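PDB 1YB2: tRNA (adenine(58)-N(1))-methyltransferase catalytic subunit TRM61 C-terminal domain-containing protein from Thermoplasma acidophilum, which is probably an S-adenosyl-L-methionine-dependent methyltransferase acting on an adenine of tRNA. Local coordinates for residues G111-E116 with M179-I184; V117-G122 with K150-L155; L138-R143 with G162-S167. All coordinates share one frame; numbering follows the deposited sequence.

Contact 1 (G111-E116 with M179-I184); sequences GMDILE and MYDAVI
Leu115 and Glu116 run parallel to Val183 and Ile184 as neighbouring strands of the methyltransferase sheet, the axes of 113-116 and 182-184 approaching to 4.8 Å at an angle of 22°. Leu115 bonds through both its N and its O: the N donates to Ala182 O at 3.0 Å, and the O accepts from Ile184 N. Toward the N-terminal end the chain turns a corner at Asp181, and a side chain takes over from the regular pattern. Asp181 OD2 receives Asp113 N at 2.7 Å in a nearly straight bond, through the lone pair facing away from OD1, while Asp181 N returns a bond to Asp113 O in its carbonyl plane. A water also donates to Asp181 OD2. The second oxygen, OD1, forms a salt bridge with Lys202, which probably eases the closeness of the Asp113 carboxylate, itself bonded through OD1 to Thr137.

Leu115 CB sits over one face of the Tyr180 ring, 3.8 Å from its centroid, whereas Asp113 O lies at the ring edge. With CG anti to the backbone N (chi1 178°), Leu115 places its CD2 branch beside the CD2-CE2 side of the Tyr180 ring. Ile114, Ala182 and Ile184 point to the other face of the sheet, where Ile114 CG2 meets Ile184 CD1 at 4.0 Å. Separately, the selenomethionine methyl CE of Met112 reaches Ala182 CB.

Helix 123-132 packs on the face of Ile114 and Ile184 through Met124 and Ile128, while strand 137-141 continues the sheet beyond 113-117.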
loop_
_atom_site.group_PDB
_atom_site.type_symbol
_atom_site.label_atom_id
_atom_site.label_comp_id
_atom_site.label_asym_id
_atom_site.label_seq_id
_atom_site.Cartn_x
_atom_site.Cartn_y
_atom_site.Cartn_z
ATOM N N GLY A 111 -10.502 -9.566 7.120
ATOM C CA GLY A 111 -11.280 -10.770 6.874
ATOM C C GLY A 111 -10.642 -11.774 5.923
ATOM O O GLY A 111 -11.046 -12.932 5.876
HETATM N N MSE A 112 -9.645 -11.331 5.171
HETATM C CA MSE A 112 -8.944 -12.193 4.217
HETATM C C MSE A 112 -8.066 -13.233 4.908
HETATM O O MSE A 112 -7.524 -12.996 5.985
HETATM C CB MSE A 112 -8.077 -11.354 3.269
HETATM C CG MSE A 112 -8.829 -10.353 2.395
HETATM SE SE MSE A 112 -7.541 -9.267 1.374
HETATM C CE MSE A 112 -7.162 -10.584 0.052
ATOM N N ASP A 113 -7.939 -14.393 4.269
ATOM C CA ASP A 113 -6.941 -15.390 4.648
ATOM C C ASP A 113 -5.774 -15.319 3.660
ATOM O O ASP A 113 -5.899 -15.694 2.492
ATOM C CB ASP A 113 -7.542 -16.786 4.696
ATOM C CG ASP A 113 -8.636 -16.912 5.751
ATOM O OD1 ASP A 113 -8.475 -16.389 6.883
ATOM O OD2 ASP A 113 -9.666 -17.540 5.452
ATOM N N ILE A 114 -4.641 -14.848 4.158
ATOM C CA ILE A 114 -3.479 -14.543 3.335
ATOM C C ILE A 114 -2.368 -15.547 3.577
ATOM O O ILE A 114 -2.094 -15.941 4.727
ATOM C CB ILE A 114 -2.998 -13.086 3.606
ATOM C CG1 ILE A 114 -4.144 -12.113 3.246
ATOM C CG2 ILE A 114 -1.675 -12.772 2.846
ATOM C CD1 ILE A 114 -3.822 -10.653 3.491
ATOM N N LEU A 115 -1.744 -15.970 2.487
ATOM C CA LEU A 115 -0.588 -16.850 2.534
ATOM C C LEU A 115 0.645 -16.032 2.153
ATOM O O LEU A 115 0.666 -15.387 1.103
ATOM C CB LEU A 115 -0.762 -18.029 1.554
ATOM C CG LEU A 115 0.429 -18.998 1.480
ATOM C CD1 LEU A 115 0.606 -19.691 2.827
ATOM C CD2 LEU A 115 0.222 -20.031 0.377
ATOM N N GLU A 116 1.658 -16.044 3.016
ATOM C CA GLU A 116 2.918 -15.390 2.728
ATOM C C GLU A 116 4.032 -16.439 2.669
ATOM O O GLU A 116 4.329 -17.106 3.668
ATOM C CB GLU A 116 3.194 -14.319 3.796
ATOM C CG GLU A 116 4.477 -13.562 3.634
ATOM C CD GLU A 116 4.682 -12.502 4.726
ATOM O OE1 GLU A 116 4.036 -12.587 5.798
ATOM O OE2 GLU A 116 5.512 -11.587 4.516
HETATM N N MSE A 179 -7.803 -22.816 1.268
HETATM C CA MSE A 179 -7.622 -21.970 0.089
HETATM C C MSE A 179 -7.444 -20.545 0.590
HETATM O O MSE A 179 -8.097 -20.147 1.545
HETATM C CB MSE A 179 -8.850 -22.051 -0.819
HETATM C CG MSE A 179 -9.236 -23.472 -1.207
HETATM SE SE MSE A 179 -7.823 -24.298 -2.269
HETATM C CE MSE A 179 -8.472 -23.737 -4.067
ATOM N N TYR A 180 -6.565 -19.780 -0.047
ATOM C CA TYR A 180 -6.219 -18.425 0.416
ATOM C C TYR A 180 -6.832 -17.333 -0.459
ATOM O O TYR A 180 -7.071 -17.553 -1.638
ATOM C CB TYR A 180 -4.688 -18.281 0.522
ATOM C CG TYR A 180 -4.155 -19.273 1.514
ATOM C CD1 TYR A 180 -4.248 -19.030 2.893
ATOM C CD2 TYR A 180 -3.632 -20.490 1.092
ATOM C CE1 TYR A 180 -3.801 -19.969 3.820
ATOM C CE2 TYR A 180 -3.186 -21.432 2.005
ATOM C CZ TYR A 180 -3.270 -21.165 3.366
ATOM O OH TYR A 180 -2.835 -22.122 4.268
ATOM N N ASP A 181 -7.080 -16.165 0.126
ATOM C CA ASP A 181 -7.659 -15.038 -0.599
ATOM C C ASP A 181 -6.605 -14.247 -1.359
ATOM O O ASP A 181 -6.946 -13.454 -2.229
ATOM C CB ASP A 181 -8.388 -14.099 0.366
ATOM C CG ASP A 181 -9.618 -14.731 0.978
ATOM O OD1 ASP A 181 -10.498 -15.152 0.212
ATOM O OD2 ASP A 181 -9.709 -14.797 2.220
ATOM N N ALA A 182 -5.329 -14.448 -0.999
ATOM C CA ALA A 182 -4.193 -13.730 -1.590
ATOM C C ALA A 182 -2.935 -14.488 -1.229
ATOM O O ALA A 182 -2.850 -15.105 -0.160
ATOM C CB ALA A 182 -4.092 -12.290 -1.053
ATOM N N VAL A 183 -1.971 -14.445 -2.137
ATOM C CA VAL A 183 -0.654 -15.015 -1.903
ATOM C C VAL A 183 0.374 -13.940 -2.165
ATOM O O VAL A 183 0.308 -13.209 -3.169
ATOM C CB VAL A 183 -0.337 -16.228 -2.792
ATOM C CG1 VAL A 183 1.105 -16.701 -2.558
ATOM C CG2 VAL A 183 -1.341 -17.370 -2.526
ATOM N N ILE A 184 1.307 -13.822 -1.225
ATOM C CA ILE A 184 2.419 -12.908 -1.366
ATOM C C ILE A 184 3.691 -13.733 -1.249
ATOM O O ILE A 184 3.930 -14.384 -0.216
ATOM C CB ILE A 184 2.336 -11.771 -0.315
ATOM C CG1 ILE A 184 1.148 -10.857 -0.666
ATOM C CG2 ILE A 184 3.657 -10.980 -0.306
ATOM C CD1 ILE A 184 0.412 -10.291 0.505
HETATM O O HOH W 1 -11.893 -15.763 3.575
#

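Contact 2 (V117-G122 with K150-L155); sequences VGVGSG and KAMDNL
Val119 and Gly122 face Ala151 where the loop after strand 113-117 passes helix 145-156, the backbones coming nearest at the CA atoms of Gly122 and Ala151, 4.6 Å apart. The loop, Val-Gly-Val-Gly-Ser-Gly, is the glycine-rich first motif of the Rossmann-like class I methyltransferases, which in this fold passes beside the S-adenosyl-L-methionine pocket. Its Val119-Gly122 portion forms a type II' turn, closed by a bond from Gly122 N to Val119 O, and Gly122 then occupies the N-cap position of helix 123-132.

No hydrogen bond links the two segments directly, and the contact rests on close apolar packing. Val119 straddles the methyl of Ala151: CG2 lies 3.7 Å from Ala151 CB and CG1 only slightly farther. CG2 is anti to the backbone N, whereas CG1 falls between N and the carbonyl carbon (chi1 75°), a setting that presents both branches to the helix. Met152 starts out away from the loop, but its chain bends at chi2 and chi3 and brings the selenomethionine methyl CE back to 3.8 Å from Val119 CG2.

Gly122, with no side chain, brings its CA to 4.0 Å from Ala151 CB. Farther along, Leu155 CD2 touches Gly122 O, and the Leu155 side chain also packs on Ser125 and Leu129 of helix 123-132. Val119 N is hydrogen-bonded to OE1 of Glu142, a residue predicted to bind S-adenosyl-L-methionine, and Ile87 of the second subunit packs on Ser121. Between the loop and the start of the segment 150-155, a water donates to Gly120 O at 2.6 Å and accepts a weak bond from Lys150 NZ at 3.4 Å.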
loop_
_atom_site.group_PDB
_atom_site.type_symbol
_atom_site.label_atom_id
_atom_site.label_comp_id
_atom_site.label_asym_id
_atom_site.label_seq_id
_atom_site.Cartn_x
_atom_site.Cartn_y
_atom_site.Cartn_z
ATOM N N VAL A 117 4.640 -16.572 1.493
ATOM C CA VAL A 117 5.702 -17.533 1.233
ATOM C C VAL A 117 7.029 -16.766 1.194
ATOM O O VAL A 117 7.285 -15.984 0.265
ATOM C CB VAL A 117 5.440 -18.309 -0.082
ATOM C CG1 VAL A 117 6.473 -19.384 -0.296
ATOM C CG2 VAL A 117 4.024 -18.921 -0.068
ATOM N N GLY A 118 7.843 -16.965 2.227
ATOM C CA GLY A 118 9.066 -16.186 2.424
ATOM C C GLY A 118 8.749 -14.979 3.278
ATOM O O GLY A 118 7.949 -14.129 2.893
ATOM N N VAL A 119 9.367 -14.902 4.445
ATOM C CA VAL A 119 9.010 -13.883 5.414
ATOM C C VAL A 119 9.917 -12.629 5.404
ATOM O O VAL A 119 9.453 -11.540 5.733
ATOM C CB VAL A 119 8.893 -14.496 6.846
ATOM C CG1 VAL A 119 10.257 -14.773 7.430
ATOM C CG2 VAL A 119 8.061 -13.599 7.753
ATOM N N GLY A 120 11.183 -12.772 5.007
ATOM C CA GLY A 120 12.152 -11.664 5.130
ATOM C C GLY A 120 12.309 -11.197 6.569
ATOM O O GLY A 120 12.478 -12.016 7.474
ATOM N N SER A 121 12.224 -9.880 6.783
ATOM C CA SER A 121 12.372 -9.274 8.107
ATOM C C SER A 121 11.054 -9.300 8.888
ATOM O O SER A 121 11.019 -9.041 10.104
ATOM C CB SER A 121 12.809 -7.823 7.955
ATOM O OG SER A 121 11.850 -7.112 7.170
ATOM N N GLY A 122 9.963 -9.591 8.186
ATOM C CA GLY A 122 8.657 -9.532 8.824
ATOM C C GLY A 122 7.996 -8.213 8.487
ATOM O O GLY A 122 6.892 -7.947 8.935
ATOM N N LYS A 150 13.134 -14.900 14.133
ATOM C CA LYS A 150 13.447 -13.472 14.172
ATOM C C LYS A 150 12.253 -12.602 13.757
ATOM O O LYS A 150 11.923 -11.619 14.435
ATOM C CB LYS A 150 14.642 -13.149 13.266
ATOM C CG LYS A 150 16.015 -13.556 13.822
ATOM C CD LYS A 150 17.133 -12.624 13.288
ATOM C CE LYS A 150 17.624 -12.999 11.876
ATOM N NZ LYS A 150 16.847 -12.332 10.779
ATOM N N ALA A 151 11.606 -12.980 12.658
ATOM C CA ALA A 151 10.477 -12.226 12.129
ATOM C C ALA A 151 9.319 -12.250 13.105
ATOM O O ALA A 151 8.713 -11.220 13.374
ATOM C CB ALA A 151 10.047 -12.776 10.788
HETATM N N MSE A 152 9.014 -13.427 13.635
HETATM C CA MSE A 152 7.872 -13.570 14.532
HETATM C C MSE A 152 8.121 -12.847 15.855
HETATM O O MSE A 152 7.211 -12.237 16.395
HETATM C CB MSE A 152 7.520 -15.040 14.756
HETATM C CG MSE A 152 7.015 -15.773 13.516
HETATM SE SE MSE A 152 5.437 -14.934 12.669
HETATM C CE MSE A 152 6.225 -14.312 10.977
ATOM N N ASP A 153 9.353 -12.924 16.362
ATOM C CA ASP A 153 9.756 -12.183 17.561
ATOM C C ASP A 153 9.554 -10.673 17.354
ATOM O O ASP A 153 8.986 -9.995 18.206
ATOM C CB ASP A 153 11.223 -12.468 17.916
ATOM C CG ASP A 153 11.448 -13.862 18.519
ATOM O OD1 ASP A 153 10.485 -14.633 18.737
ATOM O OD2 ASP A 153 12.624 -14.199 18.776
ATOM N N ASN A 154 10.019 -10.159 16.219
ATOM C CA ASN A 154 9.840 -8.748 15.858
ATOM C C ASN A 154 8.374 -8.348 15.770
ATOM O O ASN A 154 7.974 -7.318 16.308
ATOM C CB ASN A 154 10.565 -8.423 14.534
ATOM C CG ASN A 154 12.065 -8.282 14.720
ATOM O OD1 ASN A 154 12.525 -7.865 15.780
ATOM N ND2 ASN A 154 12.829 -8.618 13.697
ATOM N N LEU A 155 7.576 -9.166 15.090
ATOM C CA LEU A 155 6.153 -8.887 14.947
ATOM C C LEU A 155 5.447 -8.872 16.294
ATOM O O LEU A 155 4.600 -8.024 16.535
ATOM C CB LEU A 155 5.458 -9.942 14.069
ATOM C CG LEU A 155 5.334 -9.922 12.560
ATOM C CD1 LEU A 155 4.477 -11.125 12.201
ATOM C CD2 LEU A 155 4.691 -8.607 12.031
HETATM O O HOH W 2 13.620 -12.520 9.717
#

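Contact 3 (L138-R143 with G162-S167)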
loop_
_atom_site.group_PDB
_atom_site.type_symbol
_atom_site.label_atom_id
_atom_site.label_comp_id
_atom_site.label_asym_id
_atom_site.label_seq_id
_atom_site.Cartn_x
_atom_site.Cartn_y
_atom_site.Cartn_z
ATOM N N LEU A 138 -3.172 -14.711 8.823
ATOM C CA LEU A 138 -1.950 -14.747 8.043
ATOM C C LEU A 138 -1.259 -16.081 8.299
ATOM O O LEU A 138 -1.088 -16.500 9.460
ATOM C CB LEU A 138 -1.021 -13.575 8.414
ATOM C CG LEU A 138 0.417 -13.616 7.899
ATOM C CD1 LEU A 138 0.478 -13.569 6.351
ATOM C CD2 LEU A 138 1.217 -12.440 8.488
ATOM N N THR A 139 -0.887 -16.739 7.207
ATOM C CA THR A 139 -0.097 -17.957 7.241
ATOM C C THR A 139 1.255 -17.726 6.591
ATOM O O THR A 139 1.348 -17.337 5.422
ATOM C CB THR A 139 -0.860 -19.134 6.576
ATOM O OG1 THR A 139 -2.132 -19.286 7.233
ATOM C CG2 THR A 139 -0.058 -20.477 6.696
ATOM N N VAL A 140 2.309 -17.968 7.352
ATOM C CA VAL A 140 3.670 -17.701 6.892
ATOM C C VAL A 140 4.395 -19.026 6.721
ATOM O O VAL A 140 4.480 -19.830 7.662
ATOM C CB VAL A 140 4.433 -16.803 7.899
ATOM C CG1 VAL A 140 5.874 -16.585 7.458
ATOM C CG2 VAL A 140 3.715 -15.463 8.064
ATOM N N VAL A 141 4.874 -19.267 5.504
ATOM C CA VAL A 141 5.665 -20.447 5.167
ATOM C C VAL A 141 7.088 -19.959 4.937
ATOM O O VAL A 141 7.328 -19.152 4.023
ATOM C CB VAL A 141 5.143 -21.144 3.867
ATOM C CG1 VAL A 141 5.968 -22.407 3.532
ATOM C CG2 VAL A 141 3.668 -21.484 3.981
ATOM N N GLU A 142 8.015 -20.406 5.781
ATOM C CA GLU A 142 9.416 -19.963 5.726
ATOM C C GLU A 142 10.378 -21.134 5.941
ATOM O O GLU A 142 10.316 -21.812 6.963
ATOM C CB GLU A 142 9.678 -18.846 6.752
ATOM C CG GLU A 142 11.149 -18.438 6.951
ATOM C CD GLU A 142 11.857 -17.991 5.661
ATOM O OE1 GLU A 142 11.270 -17.221 4.880
ATOM O OE2 GLU A 142 13.020 -18.401 5.440
ATOM N N ARG A 143 11.285 -21.343 4.988
ATOM C CA ARG A 143 12.234 -22.473 5.036
ATOM C C ARG A 143 13.344 -22.315 6.087
ATOM O O ARG A 143 13.864 -23.310 6.600
ATOM C CB ARG A 143 12.847 -22.715 3.649
ATOM C CG ARG A 143 13.746 -21.566 3.156
ATOM C CD ARG A 143 14.216 -21.779 1.736
ATOM N NE ARG A 143 13.116 -21.660 0.778
ATOM C CZ ARG A 143 13.245 -21.779 -0.543
ATOM N NH1 ARG A 143 14.440 -22.015 -1.084
ATOM N NH2 ARG A 143 12.175 -21.662 -1.324
ATOM N N GLY A 162 -2.080 -13.661 17.385
ATOM C CA GLY A 162 -3.026 -14.747 17.583
ATOM C C GLY A 162 -3.692 -15.220 16.303
ATOM O O GLY A 162 -4.165 -16.348 16.249
ATOM N N ASN A 163 -3.732 -14.359 15.282
ATOM C CA ASN A 163 -4.239 -14.726 13.952
ATOM C C ASN A 163 -3.147 -15.071 12.941
ATOM O O ASN A 163 -3.374 -15.036 11.726
ATOM C CB ASN A 163 -5.211 -13.659 13.403
ATOM C CG ASN A 163 -4.527 -12.296 13.088
ATOM O OD1 ASN A 163 -5.003 -11.549 12.235
ATOM N ND2 ASN A 163 -3.440 -11.983 13.776
ATOM N N VAL A 164 -1.961 -15.405 13.446
ATOM C CA VAL A 164 -0.850 -15.831 12.592
ATOM C C VAL A 164 -0.522 -17.307 12.813
ATOM O O VAL A 164 -0.445 -17.777 13.945
ATOM C CB VAL A 164 0.424 -14.962 12.795
ATOM C CG1 VAL A 164 1.532 -15.400 11.853
ATOM C CG2 VAL A 164 0.113 -13.476 12.569
ATOM N N ARG A 165 -0.337 -18.026 11.704
ATOM C CA ARG A 165 0.119 -19.413 11.724
ATOM C C ARG A 165 1.414 -19.519 10.924
ATOM O O ARG A 165 1.599 -18.800 9.936
ATOM C CB ARG A 165 -0.970 -20.339 11.168
ATOM C CG ARG A 165 -2.129 -20.518 12.161
ATOM C CD ARG A 165 -3.195 -21.503 11.652
ATOM N NE ARG A 165 -2.723 -22.897 11.609
ATOM C CZ ARG A 165 -2.632 -23.714 12.659
ATOM N NH1 ARG A 165 -2.983 -23.314 13.873
ATOM N NH2 ARG A 165 -2.181 -24.951 12.494
ATOM N N THR A 166 2.331 -20.368 11.374
ATOM C CA THR A 166 3.606 -20.517 10.679
ATOM C C THR A 166 3.895 -21.964 10.315
ATOM O O THR A 166 3.542 -22.898 11.050
ATOM C CB THR A 166 4.814 -19.995 11.504
ATOM O OG1 THR A 166 4.974 -20.810 12.662
ATOM C CG2 THR A 166 4.644 -18.521 11.902
ATOM N N SER A 167 4.540 -22.137 9.170
ATOM C CA SER A 167 5.101 -23.423 8.795
ATOM C C SER A 167 6.562 -23.225 8.447
ATOM O O SER A 167 6.897 -22.475 7.538
ATOM C CB SER A 167 4.367 -24.016 7.602
ATOM O OG SER A 167 4.963 -25.253 7.275
#
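Leu138 and Val140 point to the same face of the sheet as their partners Val164 and Thr166 on the neighbouring parallel strand. Val164 stands opposite Leu138, and one branch leans toward Val140: its CG2 lies 4.3 Å from Leu138 CB, while CG1, anti to the backbone N at chi1 -178°, comes to 3.7 Å from Leu138 O and 4.4 Å from Val140 CG2. The side-chain contacts are loose. On this face Leu129 of helix 123-132 packs on Leu138 and Val164, and Met152 of helix 145-156 on Val140 and Thr166.

Thr139, Val141, Arg165 and Ser167 occupy the other face. Ser167 CB stands 4.5 Å from Val141 CG2, with its hydroxyl bonded to Ser169, and Phe174 packs on both Val141 and Ser167. The Arg165 guanidinium extends off the sheet, away from 138-141.

Five backbone bonds join the strands, from Leu138 N to Asn163 O at one end to Glu142 N to Ser167 O, 2.9 Å, at the other. The last of them ties Glu142 N to the edge strand; its OE1 and OE2 accept the backbone N-H groups of Val119 and Asp144, and the residue is predicted to bind the cofactor. The chemistry is thus that of a regular parallel pair within a right-handed beta-alpha-beta unit: main-chain bonding sets the register, and helices pack on the apolar side chains.

From the N terminus, strand 113-117 enters contact 1 and runs on into the glycine-rich loop of contact 2; helix 123-132 then leads to strand 137-141, the first partner of contact 3. Helix 145-156 returns to the loop and closes contact 2, after which strand 164-167 closes contact 3, so these two cross along the chain. Strand 180-185 closes contact 1 last, around both. Strand 113-117 lies between 137-141 and 180-185, joining contacts 1 and 3 into one sheet through probable bonds of Thr139 with Ile114 and Glu116. Contact 2 ties a helix to the loop at the C-terminal end of that central strand, beside Glu142, predicted to bind the cofactor.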